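Local coordinates for protein Lic12234 (PDB 4TZH) that is of unknown function but, as a leucine-rich repeat protein of the pathogen Leptospira interrogans, may act as a virulence factor, at residues V136-S141 with R159-W164; T123-E128 with S147-L152. One frame throughout, in Å; residues are numbered along the deposited sequence. Where two conformers were deposited one is given.

Both contacts join neighbouring turns of one leucine-rich repeat solenoid, and their centres lie about 13 Å apart. Contact 1 pairs strands 137-139 and 160-162 of the eight-stranded parallel sheet. Contact 2 pairs the loops that follow strands 114-116 and 137-139 on the other side of the coil. Along the chain the segments alternate, in the order 123-128, 136-141, 147-152, 159-164, so each loop is followed by a strand. The two sites meet through leucines in the interior: Leu140 CD1 is 3.7 Å from Leu125 CD1, and Leu138 CD2 is 3.8 Å from Leu152 CD1. Sheet and loops therefore share one hydrophobic core, which is continued by stacking successive turns.

Contact 1. Residues V136-S141 with R159-W164; sequences VSLSLS and RILNLW
Leu138 and Leu161 lie side by side on the buried face of two parallel strands, with Leu138 CD2 3.9 Å from Leu161 CD1. Both have CG anti to the backbone N (chi1 176° and 175°), and they point the same way. Two residues further on, Leu140 CD1 meets Leu163 CD2 at 3.8 Å, again with the chains alongside each other. The backbones fix this register: Leu138 N donates to Ile160 O, and Leu138 O accepts from Asn162 N at 2.9 Å, while Leu140 N reaches Asn162 O at 2.8 Å. Val136 O serves two donors, Arg159 N and Ile160 N. Such a ladder, with in-register leucines beneath it, is the concave sheet of a leucine-rich repeat solenoid. All four leucines are buried, whereas on the other face Ser137 and Asn162 are partly exposed and Ile160 is exposed. Here Ser139 OG approaches Asn162 CB at 3.8 Å, and Ser137 OG is 4.1 Å from Ile160 CB. Asn162 OD1 closes an Asx turn by accepting from Trp164 N (3.0 Å, 164° at the hydrogen), and Asn162 ND2 lies 3.3 Å above the Trp164 ring, offset toward the rim. The exposed Trp164 hydrogen-bonds through NE1 to Glu188 OE1 on strand 186-188, next in the sheet.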
loop_
_atom_site.group_PDB
_atom_site.type_symbol
_atom_site.label_atom_id
_atom_site.label_comp_id
_atom_site.label_asym_id
_atom_site.label_seq_id
_atom_site.Cartn_x
_atom_site.Cartn_y
_atom_site.Cartn_z
ATOM N N VAL A 136 -10.443 1.923 -5.589
ATOM C CA VAL A 136 -11.681 2.576 -5.181
ATOM C C VAL A 136 -11.392 3.751 -4.242
ATOM O O VAL A 136 -12.102 4.759 -4.226
ATOM C CB VAL A 136 -12.612 1.526 -4.528
ATOM C CG1 VAL A 136 -13.882 2.153 -3.970
ATOM C CG2 VAL A 136 -12.967 0.416 -5.528
ATOM N N SER A 137 -10.337 3.605 -3.432
ATOM C CA SER A 137 -10.044 4.662 -2.475
ATOM C C SER A 137 -8.540 4.910 -2.441
ATOM O O SER A 137 -7.758 3.960 -2.316
ATOM C CB SER A 137 -10.529 4.239 -1.087
ATOM O OG SER A 137 -10.253 5.288 -0.169
ATOM N N LEU A 138 -8.147 6.182 -2.592
ATOM C CA LEU A 138 -6.740 6.565 -2.574
ATOM C C LEU A 138 -6.598 7.705 -1.583
ATOM O O LEU A 138 -7.168 8.780 -1.828
ATOM C CB LEU A 138 -6.266 6.970 -3.960
ATOM C CG LEU A 138 -4.841 7.484 -4.106
ATOM C CD1 LEU A 138 -3.809 6.476 -3.561
ATOM C CD2 LEU A 138 -4.531 7.818 -5.563
ATOM N N SER A 139 -5.840 7.482 -0.501
ATOM C CA SER A 139 -5.677 8.488 0.525
ATOM C C SER A 139 -4.262 8.989 0.546
ATOM O O SER A 139 -3.340 8.181 0.710
ATOM C CB SER A 139 -6.071 7.902 1.859
ATOM O OG SER A 139 -6.146 8.987 2.760
ATOM N N LEU A 140 -4.086 10.278 0.309
ATOM C CA LEU A 140 -2.773 10.928 0.220
ATOM C C LEU A 140 -2.718 12.098 1.199
ATOM O O LEU A 140 -1.909 13.009 0.989
ATOM C CB LEU A 140 -2.556 11.447 -1.225
ATOM C CG LEU A 140 -2.362 10.330 -2.253
ATOM C CD1 LEU A 140 -2.662 10.823 -3.648
ATOM C CD2 LEU A 140 -0.951 9.740 -2.150
ATOM N N SER A 141 -3.515 12.066 2.261
ATOM C CA SER A 141 -3.502 13.219 3.140
ATOM C C SER A 141 -2.179 13.375 3.844
ATOM O O SER A 141 -1.461 12.390 4.058
ATOM C CB SER A 141 -4.629 13.165 4.155
ATOM O OG SER A 141 -4.578 11.965 4.908
ATOM N N ARG A 159 -13.499 6.197 -6.155
ATOM C CA ARG A 159 -14.670 6.839 -5.560
ATOM C C ARG A 159 -14.297 7.904 -4.555
ATOM O O ARG A 159 -15.078 8.823 -4.306
ATOM C CB ARG A 159 -15.622 5.786 -4.970
ATOM C CG ARG A 159 -16.225 4.834 -6.038
ATOM C CD ARG A 159 -16.979 5.576 -7.151
ATOM N NE ARG A 159 -17.336 4.731 -8.300
ATOM C CZ ARG A 159 -16.867 4.877 -9.539
ATOM N NH1 ARG A 159 -15.988 5.831 -9.818
ATOM N NH2 ARG A 159 -17.263 4.061 -10.505
ATOM N N ILE A 160 -13.108 7.781 -3.950
ATOM C CA ILE A 160 -12.600 8.763 -2.996
ATOM C C ILE A 160 -11.162 9.055 -3.300
ATOM O O ILE A 160 -10.335 8.123 -3.339
ATOM C CB ILE A 160 -12.717 8.311 -1.518
ATOM C CG1 ILE A 160 -14.185 8.009 -1.132
ATOM C CG2 ILE A 160 -12.129 9.387 -0.596
ATOM C CD1 ILE A 160 -14.335 7.623 0.352
ATOM N N LEU A 161 -10.849 10.352 -3.479
ATOM C CA LEU A 161 -9.468 10.792 -3.615
ATOM C C LEU A 161 -9.223 11.785 -2.470
ATOM O O LEU A 161 -9.841 12.862 -2.483
ATOM C CB LEU A 161 -9.208 11.460 -4.976
ATOM C CG LEU A 161 -7.829 12.061 -5.172
ATOM C CD1 LEU A 161 -6.733 10.990 -5.083
ATOM C CD2 LEU A 161 -7.737 12.774 -6.536
ATOM N N ASN A 162 -8.393 11.435 -1.475
ATOM C CA ASN A 162 -8.210 12.322 -0.326
ATOM C C ASN A 162 -6.855 12.998 -0.394
ATOM O O ASN A 162 -5.820 12.329 -0.296
ATOM C CB ASN A 162 -8.390 11.514 0.952
ATOM C CG ASN A 162 -8.524 12.440 2.128
ATOM O OD1 ASN A 162 -7.809 13.426 2.230
ATOM N ND2 ASN A 162 -9.559 12.189 2.964
ATOM N N LEU A 163 -6.882 14.310 -0.572
ATOM C CA LEU A 163 -5.672 15.134 -0.697
ATOM C C LEU A 163 -5.571 16.122 0.454
ATOM O O LEU A 163 -4.820 17.089 0.350
ATOM C CB LEU A 163 -5.654 15.916 -2.047
ATOM C CG LEU A 163 -5.781 15.010 -3.287
ATOM C CD1 LEU A 163 -5.889 15.851 -4.559
ATOM C CD2 LEU A 163 -4.593 14.079 -3.404
ATOM N N TRP A 164 -6.305 15.893 1.565
ATOM C CA TRP A 164 -6.238 16.842 2.677
ATOM C C TRP A 164 -4.811 17.100 3.140
ATOM O O TRP A 164 -3.959 16.216 3.090
ATOM C CB TRP A 164 -7.002 16.311 3.887
ATOM C CG TRP A 164 -8.512 16.356 3.758
ATOM C CD1 TRP A 164 -9.264 17.226 3.021
ATOM C CD2 TRP A 164 -9.435 15.533 4.472
ATOM N NE1 TRP A 164 -10.617 16.973 3.220
ATOM C CE2 TRP A 164 -10.743 15.925 4.085
ATOM C CE3 TRP A 164 -9.290 14.470 5.362
ATOM C CZ2 TRP A 164 -11.890 15.309 4.600
ATOM C CZ3 TRP A 164 -10.427 13.859 5.874
ATOM C CH2 TRP A 164 -11.705 14.261 5.474
#

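Contact 2. Residues T123-E128 with S147-L152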
loop_
_atom_site.group_PDB
_atom_site.type_symbol
_atom_site.label_atom_id
_atom_site.label_comp_id
_atom_site.label_asym_id
_atom_site.label_seq_id
_atom_site.Cartn_x
_atom_site.Cartn_y
_atom_site.Cartn_z
ATOM N N THR A 123 5.919 13.718 -3.100
ATOM C CA THR A 123 5.851 14.965 -3.843
ATOM C C THR A 123 4.978 14.803 -5.063
ATOM O O THR A 123 4.447 15.784 -5.565
ATOM C CB THR A 123 7.241 15.532 -4.173
ATOM O OG1 THR A 123 7.900 14.601 -5.033
ATOM C CG2 THR A 123 8.061 15.785 -2.926
ATOM N N THR A 124 4.796 13.565 -5.524
ATOM C CA THR A 124 3.935 13.223 -6.650
ATOM C C THR A 124 3.660 11.732 -6.638
ATOM O O THR A 124 4.019 11.029 -5.685
ATOM C CB THR A 124 4.533 13.689 -8.001
ATOM O OG1 THR A 124 3.507 13.593 -8.995
ATOM C CG2 THR A 124 5.780 12.888 -8.420
ATOM N N LEU A 125 2.987 11.254 -7.677
ATOM C CA LEU A 125 2.718 9.848 -7.876
ATOM C C LEU A 125 3.308 9.483 -9.210
ATOM O O LEU A 125 3.311 10.335 -10.118
ATOM C CB LEU A 125 1.210 9.576 -7.887
ATOM C CG LEU A 125 0.475 9.895 -6.582
ATOM C CD1 LEU A 125 -1.031 9.948 -6.814
ATOM C CD2 LEU A 125 0.837 8.921 -5.496
ATOM N N PRO A 126 3.787 8.237 -9.371
ATOM C CA PRO A 126 4.335 7.851 -10.677
ATOM C C PRO A 126 3.212 7.705 -11.691
ATOM O O PRO A 126 2.080 7.419 -11.301
ATOM C CB PRO A 126 5.004 6.494 -10.399
ATOM C CG PRO A 126 4.257 5.928 -9.234
ATOM C CD PRO A 126 3.853 7.124 -8.395
ATOM N N LYS A 127 3.516 7.853 -12.973
ATOM C CA LYS A 127 2.498 7.716 -14.020
ATOM C C LYS A 127 1.807 6.347 -13.971
ATOM O O LYS A 127 0.620 6.242 -14.292
ATOM C CB LYS A 127 3.104 7.981 -15.416
ATOM C CG LYS A 127 4.235 7.037 -15.809
ATOM C CD LYS A 127 4.966 7.532 -17.066
ATOM C CE LYS A 127 6.089 6.583 -17.432
ATOM N NZ LYS A 127 7.058 7.204 -18.380
ATOM N N GLU A 128 2.537 5.315 -13.513
ATOM C CA GLU A 128 2.048 3.945 -13.421
ATOM C C GLU A 128 0.920 3.789 -12.409
ATOM O O GLU A 128 0.280 2.740 -12.379
ATOM C CB GLU A 128 3.192 2.945 -13.151
ATOM C CG GLU A 128 4.200 2.853 -14.292
ATOM C CD GLU A 128 5.275 3.924 -14.332
ATOM O OE1 GLU A 128 5.349 4.743 -13.388
ATOM O OE2 GLU A 128 6.076 3.918 -15.297
ATOM N N SER A 147 2.445 17.989 -7.409
ATOM C CA SER A 147 1.736 17.705 -8.646
ATOM C C SER A 147 1.030 16.363 -8.551
ATOM O O SER A 147 1.424 15.495 -7.750
ATOM C CB SER A 147 2.684 17.717 -9.843
ATOM O OG SER A 147 3.560 16.597 -9.844
ATOM N N ILE A 148 -0.022 16.217 -9.359
ATOM C CA ILE A 148 -0.791 14.998 -9.513
ATOM C C ILE A 148 -0.668 14.592 -11.002
ATOM O O ILE A 148 -0.865 15.452 -11.859
ATOM C CB ILE A 148 -2.255 15.207 -9.019
ATOM C CG1 ILE A 148 -2.351 15.181 -7.455
ATOM C CG2 ILE A 148 -3.261 14.238 -9.679
ATOM C CD1 ILE A 148 -1.544 14.070 -6.707
ATOM N N PRO A 149 -0.278 13.345 -11.355
ATOM C CA PRO A 149 -0.162 13.021 -12.794
ATOM C C PRO A 149 -1.523 12.891 -13.462
ATOM O O PRO A 149 -2.474 12.441 -12.820
ATOM C CB PRO A 149 0.587 11.698 -12.811
ATOM C CG PRO A 149 0.196 11.039 -11.508
ATOM C CD PRO A 149 0.029 12.171 -10.507
ATOM N N ASP A 150 -1.614 13.271 -14.757
ATOM C CA ASP A 150 -2.862 13.158 -15.521
ATOM C C ASP A 150 -3.369 11.719 -15.568
ATOM O O ASP A 150 -4.582 11.505 -15.638
ATOM C CB ASP A 150 -2.693 13.691 -16.951
ATOM C CG ASP A 150 -2.415 15.174 -17.056
ATOM O OD1 ASP A 150 -2.693 15.903 -16.080
ATOM O OD2 ASP A 150 -1.954 15.613 -18.126
ATOM N N GLU A 151 -2.445 10.728 -15.470
ATOM C CA GLU A 151 -2.792 9.309 -15.480
ATOM C C GLU A 151 -3.703 8.916 -14.319
ATOM O O GLU A 151 -4.370 7.894 -14.403
ATOM C CB GLU A 151 -1.535 8.425 -15.513
ATOM C CG GLU A 151 -0.763 8.493 -16.828
ATOM C CD GLU A 151 0.243 9.619 -16.960
ATOM O OE1 GLU A 151 0.339 10.462 -16.038
ATOM O OE2 GLU A 151 0.952 9.649 -17.993
ATOM N N LEU A 152 -3.799 9.750 -13.263
ATOM C CA LEU A 152 -4.732 9.451 -12.178
ATOM C C LEU A 152 -6.169 9.396 -12.702
ATOM O O LEU A 152 -6.999 8.635 -12.209
ATOM C CB LEU A 152 -4.583 10.472 -11.044
ATOM C CG LEU A 152 -5.004 9.985 -9.665
ATOM C CD1 LEU A 152 -4.051 8.944 -9.133
ATOM C CD2 LEU A 152 -5.045 11.126 -8.676
#
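Leu125 carries the inner half of this contact, reaching three residues of the next turn. Its CD1 meets Leu152 CD1 at 3.9 Å, with the two side chains crossing at a slant, whereas Ile148 runs alongside it and points the same way. The CB of Leu125 packs against Pro149 CD, also at 3.9 Å, and Pro149 CG comes to 3.5 Å from Leu125 O, so the proline ring touches both the side chain and the backbone of the opposite loop. Ile148 also reaches helix 173-179, through Ile176 and Leu179.

At one end, Thr124 turns OG1 anti to its own N (chi1 -167°) and across to Ser147, where it donates to Ser147 O at 3.1 Å. The hydroxyl sits above the carbonyl plane, 67° out of it, so it does not approach along a lone pair of Ser147 O. At the other end, Glu151 is bent at chi2 (86°), which brings its carboxylate carbon CD to 3.6 Å from Lys127 CB, while Glu151 CB lies 3.3 Å from Lys127 O. The lysine chain runs extended beyond CG, leaving Lys127 NZ 6.6 Å from Glu151 OE2.

These are consecutive turns of the repeat coil, with matching Leu-Pro and Ile-Pro steps laid side by side. Van der Waals packing, to which the carbon parts of Lys127 and Glu151 add, accompanies a Thr124-Ser147 carbonyl bond of poor geometry. The packing also buries Leu125 N, which has no partner in the model, and the Lys127 and Glu151 charges, too far apart for a salt bridge, could offer at most a modest long-range attraction.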